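Local structure of UPF0255 protein frsA (Vibrio vulnificus, 4I4C) at residues 14-26 with 82-94. The protein probably hydrolyses carboxylic esters, as a member of the FrsA family of alpha/beta-hydrolase-like proteins. Residues are numbered along the deposited sequence; the frame is centred on the assembly and turned at random.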
ATOM      1  N   PHE A  14      -7.174  17.571  15.402  1.00 52.27           N
ATOM      2  CA  PHE A  14      -8.359  16.774  15.733  1.00 53.66           C
ATOM      3  C   PHE A  14      -9.453  17.545  16.475  1.00 58.14           C
ATOM      4  O   PHE A  14     -10.637  17.230  16.334  1.00 55.31           O
ATOM      5  CB  PHE A  14      -7.978  15.547  16.563  1.00 53.75           C
ATOM      6  CG  PHE A  14      -7.342  14.452  15.771  1.00 58.81           C
ATOM      7  CD1 PHE A  14      -6.073  13.997  16.091  1.00 59.92           C
ATOM      8  CD2 PHE A  14      -8.012  13.872  14.701  1.00 63.33           C
ATOM      9  CE1 PHE A  14      -5.482  12.983  15.363  1.00 64.88           C
ATOM     10  CE2 PHE A  14      -7.427  12.850  13.961  1.00 65.79           C
ATOM     11  CZ  PHE A  14      -6.158  12.404  14.292  1.00 67.14           C
ATOM     12  N   VAL A  15      -9.057  18.539  17.271  1.00 60.66           N
ATOM     13  CA  VAL A  15      -9.996  19.278  18.123  1.00 62.31           C
ATOM     14  C   VAL A  15     -11.136  19.911  17.307  1.00 59.61           C
ATOM     15  O   VAL A  15     -12.288  19.969  17.751  1.00 52.46           O
ATOM     16  CB  VAL A  15      -9.261  20.341  18.991  1.00 57.30           C
ATOM     17  CG1 VAL A  15      -8.701  21.481  18.127  1.00 59.22           C
ATOM     18  CG2 VAL A  15     -10.176  20.870  20.080  1.00 57.06           C
ATOM     19  N   LYS A  16     -10.801  20.341  16.095  1.00 63.31           N
ATOM     20  CA  LYS A  16     -11.757  20.912  15.154  1.00 62.50           C
ATOM     21  C   LYS A  16     -12.654  19.814  14.556  1.00 61.00           C
ATOM     22  O   LYS A  16     -13.615  20.103  13.847  1.00 66.69           O
ATOM     23  CB  LYS A  16     -10.979  21.652  14.053  1.00 61.55           C
ATOM     24  CG  LYS A  16     -11.803  22.414  13.023  1.00 59.51           C
ATOM     25  CD  LYS A  16     -10.892  23.138  12.039  1.00 59.22           C
ATOM     26  CE  LYS A  16     -11.635  23.562  10.778  1.00 61.65           C
ATOM     27  NZ  LYS A  16     -12.745  24.518  11.061  1.00 61.29           N
ATOM     28  N   HIS A  17     -12.353  18.553  14.858  1.00 51.58           N
ATOM     29  CA  HIS A  17     -13.052  17.438  14.211  1.00 49.83           C
ATOM     30  C   HIS A  17     -13.734  16.478  15.183  1.00 43.32           C
ATOM     31  O   HIS A  17     -13.833  15.287  14.907  1.00 37.35           O
ATOM     32  CB  HIS A  17     -12.091  16.671  13.291  1.00 48.25           C
ATOM     33  CG  HIS A  17     -11.456  17.529  12.242  1.00 49.52           C
ATOM     34  ND1 HIS A  17     -10.107  17.813  12.226  1.00 48.94           N
ATOM     35  CD2 HIS A  17     -11.992  18.187  11.186  1.00 47.45           C
ATOM     36  CE1 HIS A  17      -9.839  18.607  11.206  1.00 49.90           C
ATOM     37  NE2 HIS A  17     -10.967  18.848  10.557  1.00 48.05           N
ATOM     38  N   LYS A  18     -14.207  17.000  16.312  1.00 39.85           N
ATOM     39  CA  LYS A  18     -14.883  16.184  17.316  1.00 42.36           C
ATOM     40  C   LYS A  18     -16.057  15.424  16.695  1.00 45.49           C
ATOM     41  O   LYS A  18     -16.333  14.274  17.054  1.00 37.26           O
ATOM     42  CB  LYS A  18     -15.375  17.076  18.465  1.00 39.13           C
ATOM     43  CG  LYS A  18     -16.255  16.388  19.506  1.00 50.38           C
ATOM     44  CD  LYS A  18     -15.445  15.486  20.432  1.00 56.88           C
ATOM     45  CE  LYS A  18     -16.226  15.120  21.696  1.00 54.92           C
ATOM     46  NZ  LYS A  18     -17.461  14.328  21.413  1.00 53.50           N
ATOM     47  N   GLN A  19     -16.737  16.074  15.754  1.00 43.13           N
ATOM     48  CA  GLN A  19     -17.966  15.537  15.186  1.00 36.33           C
ATOM     49  C   GLN A  19     -17.821  15.252  13.698  1.00 30.49           C
ATOM     50  O   GLN A  19     -18.797  15.330  12.963  1.00 25.54           O
ATOM     51  CB  GLN A  19     -19.104  16.538  15.386  1.00 39.62           C
ATOM     52  CG  GLN A  19     -20.386  15.933  15.893  1.00 47.94           C
ATOM     53  CD  GLN A  19     -21.220  16.933  16.674  1.00 52.38           C
ATOM     54  OE1 GLN A  19     -20.885  17.296  17.806  1.00 59.93           O
ATOM     55  NE2 GLN A  19     -22.312  17.388  16.071  1.00 53.04           N
ATOM     56  N   ALA A  20     -16.610  14.930  13.257  1.00 27.37           N
ATOM     57  CA  ALA A  20     -16.355  14.688  11.832  1.00 32.13           C
ATOM     58  C   ALA A  20     -17.240  13.588  11.236  1.00 31.50           C
ATOM     59  O   ALA A  20     -17.636  12.645  11.924  1.00 26.66           O
ATOM     60  CB  ALA A  20     -14.890  14.382  11.596  1.00 36.87           C
ATOM     61  N   LYS A  21     -17.553  13.732   9.954  1.00 34.79           N
ATOM     62  CA  LYS A  21     -18.394  12.773   9.253  1.00 39.34           C
ATOM     63  C   LYS A  21     -17.698  11.407   9.219  1.00 28.31           C
ATOM     64  O   LYS A  21     -16.504  11.316   8.940  1.00 25.78           O
ATOM     65  CB  LYS A  21     -18.696  13.277   7.838  1.00 42.93           C
ATOM     66  CG  LYS A  21     -19.953  12.699   7.218  1.00 48.38           C
ATOM     67  CD  LYS A  21     -20.237  13.345   5.861  1.00 52.68           C
ATOM     68  CE  LYS A  21     -21.685  13.136   5.426  1.00 58.46           C
ATOM     69  NZ  LYS A  21     -22.071  11.698   5.358  1.00 59.90           N
ATOM     70  N   GLU A  22     -18.449  10.353   9.519  1.00 27.46           N
ATOM     71  CA  GLU A  22     -17.865   9.027   9.654  1.00 24.00           C
ATOM     72  C   GLU A  22     -17.513   8.407   8.303  1.00 23.58           C
ATOM     73  O   GLU A  22     -18.285   8.489   7.339  1.00 18.72           O
ATOM     74  CB  GLU A  22     -18.794   8.102  10.434  1.00 16.23           C
ATOM     75  CG  GLU A  22     -18.133   6.811  10.895  1.00 20.56           C
ATOM     76  CD  GLU A  22     -18.176   5.705   9.844  1.00 28.77           C
ATOM     77  OE1 GLU A  22     -19.234   5.538   9.194  1.00 19.88           O
ATOM     78  OE2 GLU A  22     -17.151   4.997   9.676  1.00 30.19           O
ATOM     79  N   THR A  23     -16.353   7.761   8.279  1.00 20.81           N
ATOM     80  CA  THR A  23     -15.751   7.153   7.085  1.00 23.73           C
ATOM     81  C   THR A  23     -16.714   6.419   6.161  1.00 18.50           C
ATOM     82  O   THR A  23     -16.765   6.711   4.964  1.00 20.52           O
ATOM     83  CB  THR A  23     -14.606   6.195   7.486  1.00 18.88           C
ATOM     84  OG1 THR A  23     -13.717   6.879   8.377  1.00 20.28           O
ATOM     85  CG2 THR A  23     -13.815   5.727   6.257  1.00 16.72           C
ATOM     86  N   SER A  24     -17.476   5.472   6.697  1.00 15.60           N
ATOM     87  CA  SER A  24     -18.362   4.685   5.844  1.00 20.65           C
ATOM     88  C   SER A  24     -19.509   5.493   5.201  1.00 20.29           C
ATOM     89  O   SER A  24     -20.198   4.994   4.319  1.00 31.72           O
ATOM     90  CB  SER A  24     -18.895   3.447   6.572  1.00 18.90           C
ATOM     91  OG  SER A  24     -19.887   3.774   7.540  1.00 21.18           O
ATOM     92  N   ALA A  25     -19.684   6.741   5.626  1.00 17.64           N
ATOM     93  CA  ALA A  25     -20.815   7.556   5.197  1.00 20.62           C
ATOM     94  C   ALA A  25     -20.361   8.620   4.211  1.00 21.92           C
ATOM     95  O   ALA A  25     -21.174   9.336   3.637  1.00 30.51           O
ATOM     96  CB  ALA A  25     -21.495   8.220   6.427  1.00 18.80           C
ATOM     97  N   LEU A  26     -19.054   8.714   4.008  1.00 23.50           N
ATOM     98  CA  LEU A  26     -18.493   9.791   3.196  1.00 22.76           C
ATOM     99  C   LEU A  26     -18.848   9.738   1.713  1.00 25.73           C
ATOM    100  O   LEU A  26     -19.264  10.732   1.120  1.00 27.83           O
ATOM    101  CB  LEU A  26     -16.985   9.834   3.376  1.00 23.30           C
ATOM    102  CG  LEU A  26     -16.587  10.317   4.776  1.00 29.57           C
ATOM    103  CD1 LEU A  26     -15.100  10.161   4.975  1.00 31.06           C
ATOM    104  CD2 LEU A  26     -17.012  11.771   4.992  1.00 27.90           C
ATOM    105  N   THR A  82     -22.688   4.432  12.442  1.00 23.36           N
ATOM    106  CA  THR A  82     -23.366   4.712  11.180  1.00 25.73           C
ATOM    107  C   THR A  82     -24.219   3.508  10.810  1.00 25.28           C
ATOM    108  O   THR A  82     -25.356   3.651  10.365  1.00 27.52           O
ATOM    109  CB  THR A  82     -22.361   5.040  10.065  1.00 23.55           C
ATOM    110  OG1 THR A  82     -21.543   6.139  10.493  1.00 19.41           O
ATOM    111  CG2 THR A  82     -23.084   5.412   8.780  1.00 26.97           C
ATOM    112  N   ASP A  83     -23.675   2.322  11.058  1.00 21.23           N
ATOM    113  CA  ASP A  83     -24.354   1.063  10.783  1.00 22.51           C
ATOM    114  C   ASP A  83     -23.932   0.100  11.866  1.00 23.93           C
ATOM    115  O   ASP A  83     -22.756  -0.251  11.954  1.00 22.29           O
ATOM    116  CB  ASP A  83     -23.949   0.510   9.417  1.00 23.50           C
ATOM    117  CG  ASP A  83     -24.890  -0.590   8.925  1.00 29.65           C
ATOM    118  OD1 ASP A  83     -25.290  -1.458   9.732  1.00 29.74           O
ATOM    119  OD2 ASP A  83     -25.242  -0.576   7.726  1.00 33.53           O
ATOM    120  N   GLU A  84     -24.878  -0.314  12.704  1.00 21.87           N
ATOM    121  CA  GLU A  84     -24.534  -1.129  13.865  1.00 29.81           C
ATOM    122  C   GLU A  84     -23.985  -2.509  13.479  1.00 24.46           C
ATOM    123  O   GLU A  84     -23.314  -3.148  14.280  1.00 24.03           O
ATOM    124  CB  GLU A  84     -25.714  -1.244  14.842  1.00 35.69           C
ATOM    125  CG  GLU A  84     -26.143   0.091  15.497  1.00 33.37           C
ATOM    126  CD  GLU A  84     -25.124   0.654  16.484  1.00 35.17           C
ATOM    127  OE1 GLU A  84     -24.397  -0.139  17.128  1.00 35.35           O
ATOM    128  OE2 GLU A  84     -25.054   1.898  16.620  1.00 33.26           O
ATOM    129  N   GLN A  85     -24.257  -2.957  12.254  1.00 22.60           N
ATOM    130  CA  GLN A  85     -23.661  -4.208  11.761  1.00 24.36           C
ATOM    131  C   GLN A  85     -22.140  -4.078  11.674  1.00 21.76           C
ATOM    132  O   GLN A  85     -21.408  -5.052  11.860  1.00 18.85           O
ATOM    133  CB  GLN A  85     -24.216  -4.574  10.378  1.00 24.91           C
ATOM    134  CG  GLN A  85     -23.748  -5.940   9.864  1.00 25.25           C
ATOM    135  CD  GLN A  85     -24.259  -6.264   8.465  1.00 29.52           C
ATOM    136  OE1 GLN A  85     -25.455  -6.158   8.193  1.00 32.62           O
ATOM    137  NE2 GLN A  85     -23.345  -6.660   7.564  1.00 19.03           N
ATOM    138  N   TRP A  86     -21.682  -2.866  11.375  1.00 20.58           N
ATOM    139  CA  TRP A  86     -20.267  -2.588  11.154  1.00 17.93           C
ATOM    140  C   TRP A  86     -19.610  -1.974  12.393  1.00 18.87           C
ATOM    141  O   TRP A  86     -19.743  -0.783  12.652  1.00 18.57           O
ATOM    142  CB  TRP A  86     -20.104  -1.671   9.932  1.00 27.27           C
ATOM    143  CG  TRP A  86     -20.429  -2.351   8.611  1.00 24.60           C
ATOM    144  CD1 TRP A  86     -20.541  -3.695   8.385  1.00 21.08           C
ATOM    145  CD2 TRP A  86     -20.690  -1.713   7.356  1.00 25.05           C
ATOM    146  NE1 TRP A  86     -20.836  -3.933   7.060  1.00 27.33           N
ATOM    147  CE2 TRP A  86     -20.936  -2.734   6.409  1.00 27.94           C
ATOM    148  CE3 TRP A  86     -20.737  -0.380   6.938  1.00 25.67           C
ATOM    149  CZ2 TRP A  86     -21.220  -2.459   5.075  1.00 20.49           C
ATOM    150  CZ3 TRP A  86     -21.029  -0.111   5.607  1.00 25.65           C
ATOM    151  CH2 TRP A  86     -21.267  -1.142   4.696  1.00 16.06           C
ATOM    152  N   LEU A  87     -18.886  -2.803  13.140  1.00 19.76           N
ATOM    153  CA  LEU A  87     -18.329  -2.424  14.440  1.00 13.90           C
ATOM    154  C   LEU A  87     -17.399  -1.212  14.419  1.00 19.37           C
ATOM    155  O   LEU A  87     -17.343  -0.450  15.381  1.00 18.23           O
ATOM    156  CB  LEU A  87     -17.642  -3.630  15.091  1.00 13.18           C
ATOM    157  CG  LEU A  87     -18.586  -4.814  15.285  1.00 20.72           C
ATOM    158  CD1 LEU A  87     -17.866  -6.037  15.816  1.00 32.91           C
ATOM    159  CD2 LEU A  87     -19.746  -4.420  16.199  1.00 28.96           C
ATOM    160  N   ASP A  88     -16.679  -1.031  13.322  1.00 15.61           N
ATOM    161  CA  ASP A  88     -15.742   0.084  13.176  1.00 14.37           C
ATOM    162  C   ASP A  88     -16.379   1.414  12.739  1.00 12.82           C
ATOM    163  O   ASP A  88     -15.664   2.354  12.380  1.00 15.87           O
ATOM    164  CB  ASP A  88     -14.634  -0.291  12.190  1.00 16.01           C
ATOM    165  CG  ASP A  88     -15.180  -0.800  10.866  1.00 22.62           C
ATOM    166  OD1 ASP A  88     -16.193  -1.531  10.891  1.00 16.16           O
ATOM    167  OD2 ASP A  88     -14.613  -0.451   9.802  1.00 19.67           O
ATOM    168  N   THR A  89     -17.704   1.533  12.776  1.00 13.66           N
ATOM    169  CA  THR A  89     -18.299   2.811  12.343  1.00 19.99           C
ATOM    170  C   THR A  89     -18.879   3.701  13.457  1.00 15.73           C
ATOM    171  O   THR A  89     -19.810   4.459  13.212  1.00 15.79           O
ATOM    172  CB  THR A  89     -19.341   2.653  11.198  1.00 17.38           C
ATOM    173  OG1 THR A  89     -20.504   1.958  11.674  1.00 16.76           O
ATOM    174  CG2 THR A  89     -18.729   1.901   9.978  1.00 12.80           C
ATOM    175  N   VAL A  90     -18.317   3.627  14.657  1.00 18.25           N
ATOM    176  CA  VAL A  90     -18.667   4.601  15.688  1.00 21.65           C
ATOM    177  C   VAL A  90     -18.426   6.003  15.135  1.00 25.65           C
ATOM    178  O   VAL A  90     -17.345   6.300  14.601  1.00 16.74           O
ATOM    179  CB  VAL A  90     -17.854   4.395  17.000  1.00 15.35           C
ATOM    180  CG1 VAL A  90     -17.868   5.665  17.850  1.00 16.65           C
ATOM    181  CG2 VAL A  90     -18.401   3.223  17.771  1.00 15.44           C
ATOM    182  N   MET A  91     -19.438   6.858  15.261  1.00 24.85           N
ATOM    183  CA  MET A  91     -19.398   8.199  14.686  1.00 26.87           C
ATOM    184  C   MET A  91     -18.748   9.247  15.587  1.00 26.18           C
ATOM    185  O   MET A  91     -19.126   9.396  16.760  1.00 23.30           O
ATOM    186  CB  MET A  91     -20.817   8.646  14.351  1.00 33.31           C
ATOM    187  CG  MET A  91     -21.542   7.721  13.387  1.00 24.08           C
ATOM    188  SD  MET A  91     -23.237   8.276  13.080  1.00 37.91           S
ATOM    189  CE  MET A  91     -24.087   7.553  14.466  1.00 25.43           C
ATOM    190  N   GLY A  92     -17.792   9.989  15.032  1.00 18.58           N
ATOM    191  CA  GLY A  92     -17.183  11.105  15.740  1.00 27.62           C
ATOM    192  C   GLY A  92     -15.894  10.747  16.451  1.00 26.05           C
ATOM    193  O   GLY A  92     -15.663   9.581  16.756  1.00 20.37           O
ATOM    194  N   TYR A  93     -15.059  11.750  16.722  1.00 22.03           N
ATOM    195  CA  TYR A  93     -13.719  11.515  17.251  1.00 22.02           C
ATOM    196  C   TYR A  93     -13.744  11.336  18.760  1.00 24.55           C
ATOM    197  O   TYR A  93     -13.543  12.293  19.504  1.00 25.96           O
ATOM    198  CB  TYR A  93     -12.771  12.663  16.865  1.00 21.34           C
ATOM    199  CG  TYR A  93     -11.314  12.409  17.216  1.00 20.59           C
ATOM    200  CD1 TYR A  93     -10.700  13.080  18.260  1.00 28.99           C
ATOM    201  CD2 TYR A  93     -10.556  11.488  16.499  1.00 25.49           C
ATOM    202  CE1 TYR A  93      -9.378  12.844  18.579  1.00 34.46           C
ATOM    203  CE2 TYR A  93      -9.236  11.251  16.808  1.00 27.26           C
ATOM    204  CZ  TYR A  93      -8.652  11.929  17.847  1.00 33.63           C
ATOM    205  OH  TYR A  93      -7.335  11.687  18.158  1.00 41.83           O
ATOM    206  N   HIS A  94     -13.985  10.107  19.203  1.00 18.62           N
ATOM    207  CA  HIS A  94     -14.025   9.786  20.634  1.00 22.56           C
ATOM    208  C   HIS A  94     -14.024   8.277  20.800  1.00 28.59           C
ATOM    209  O   HIS A  94     -13.948   7.552  19.805  1.00 23.05           O
ATOM    210  CB  HIS A  94     -15.257  10.390  21.312  1.00 30.86           C
ATOM    211  CG  HIS A  94     -16.559   9.986  20.692  1.00 45.05           C
ATOM    212  ND1 HIS A  94     -17.401   9.057  21.262  1.00 51.44           N
ATOM    213  CD2 HIS A  94     -17.176  10.407  19.564  1.00 53.11           C
ATOM    214  CE1 HIS A  94     -18.474   8.911  20.505  1.00 50.46           C
ATOM    215  NE2 HIS A  94     -18.362   9.720  19.468  1.00 52.74           N
TER
HETATM  216  O   HOH W   1     -16.646   9.832  12.648  1.00 20.79           O
HETATM  217  O   HOH W   2     -14.869   5.285  10.907  1.00 15.80           O
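The carboxylate of E22 meets the hydroxyl of T82 across the two loops and shows how one buried acid can serve several donors at once. E22 OE1 accepts from T82 OG1 at 2.7 Å on its anti side, tilted out of the carboxylate plane, and from S24 OG through its syn lone pair. E22 OE2 takes S24 N along a nearly straight bond (174°), entering from above the carboxylate plane, and a water lies 2.6 Å from E22 OE2 and also within reach of T23 OG1. With CG anti to the backbone N (chi1 -167°) and the chain bent at chi2, the carboxylate turns back towards the backbone N and hydroxyl of S24. This makes E22 the N-cap of the short, weakly bonded helix 23-26, whose start is thereby tied to the loop between helices 64-75 and 98-114. The methyl CG2 of T89 lies 3.3 Å from S24 OG. Further along, the backbones join directly: Y93 N donates to K18 O at 2.8 Å, while a water bridges A20 O and G92 N. At the far end the F14 and Y93 rings form an offset stack, planes 7° apart, Y93 OH sitting over the F14 face, 3.3 Å from F14 CD1; helices 98-114 and 144-163 pack against F14.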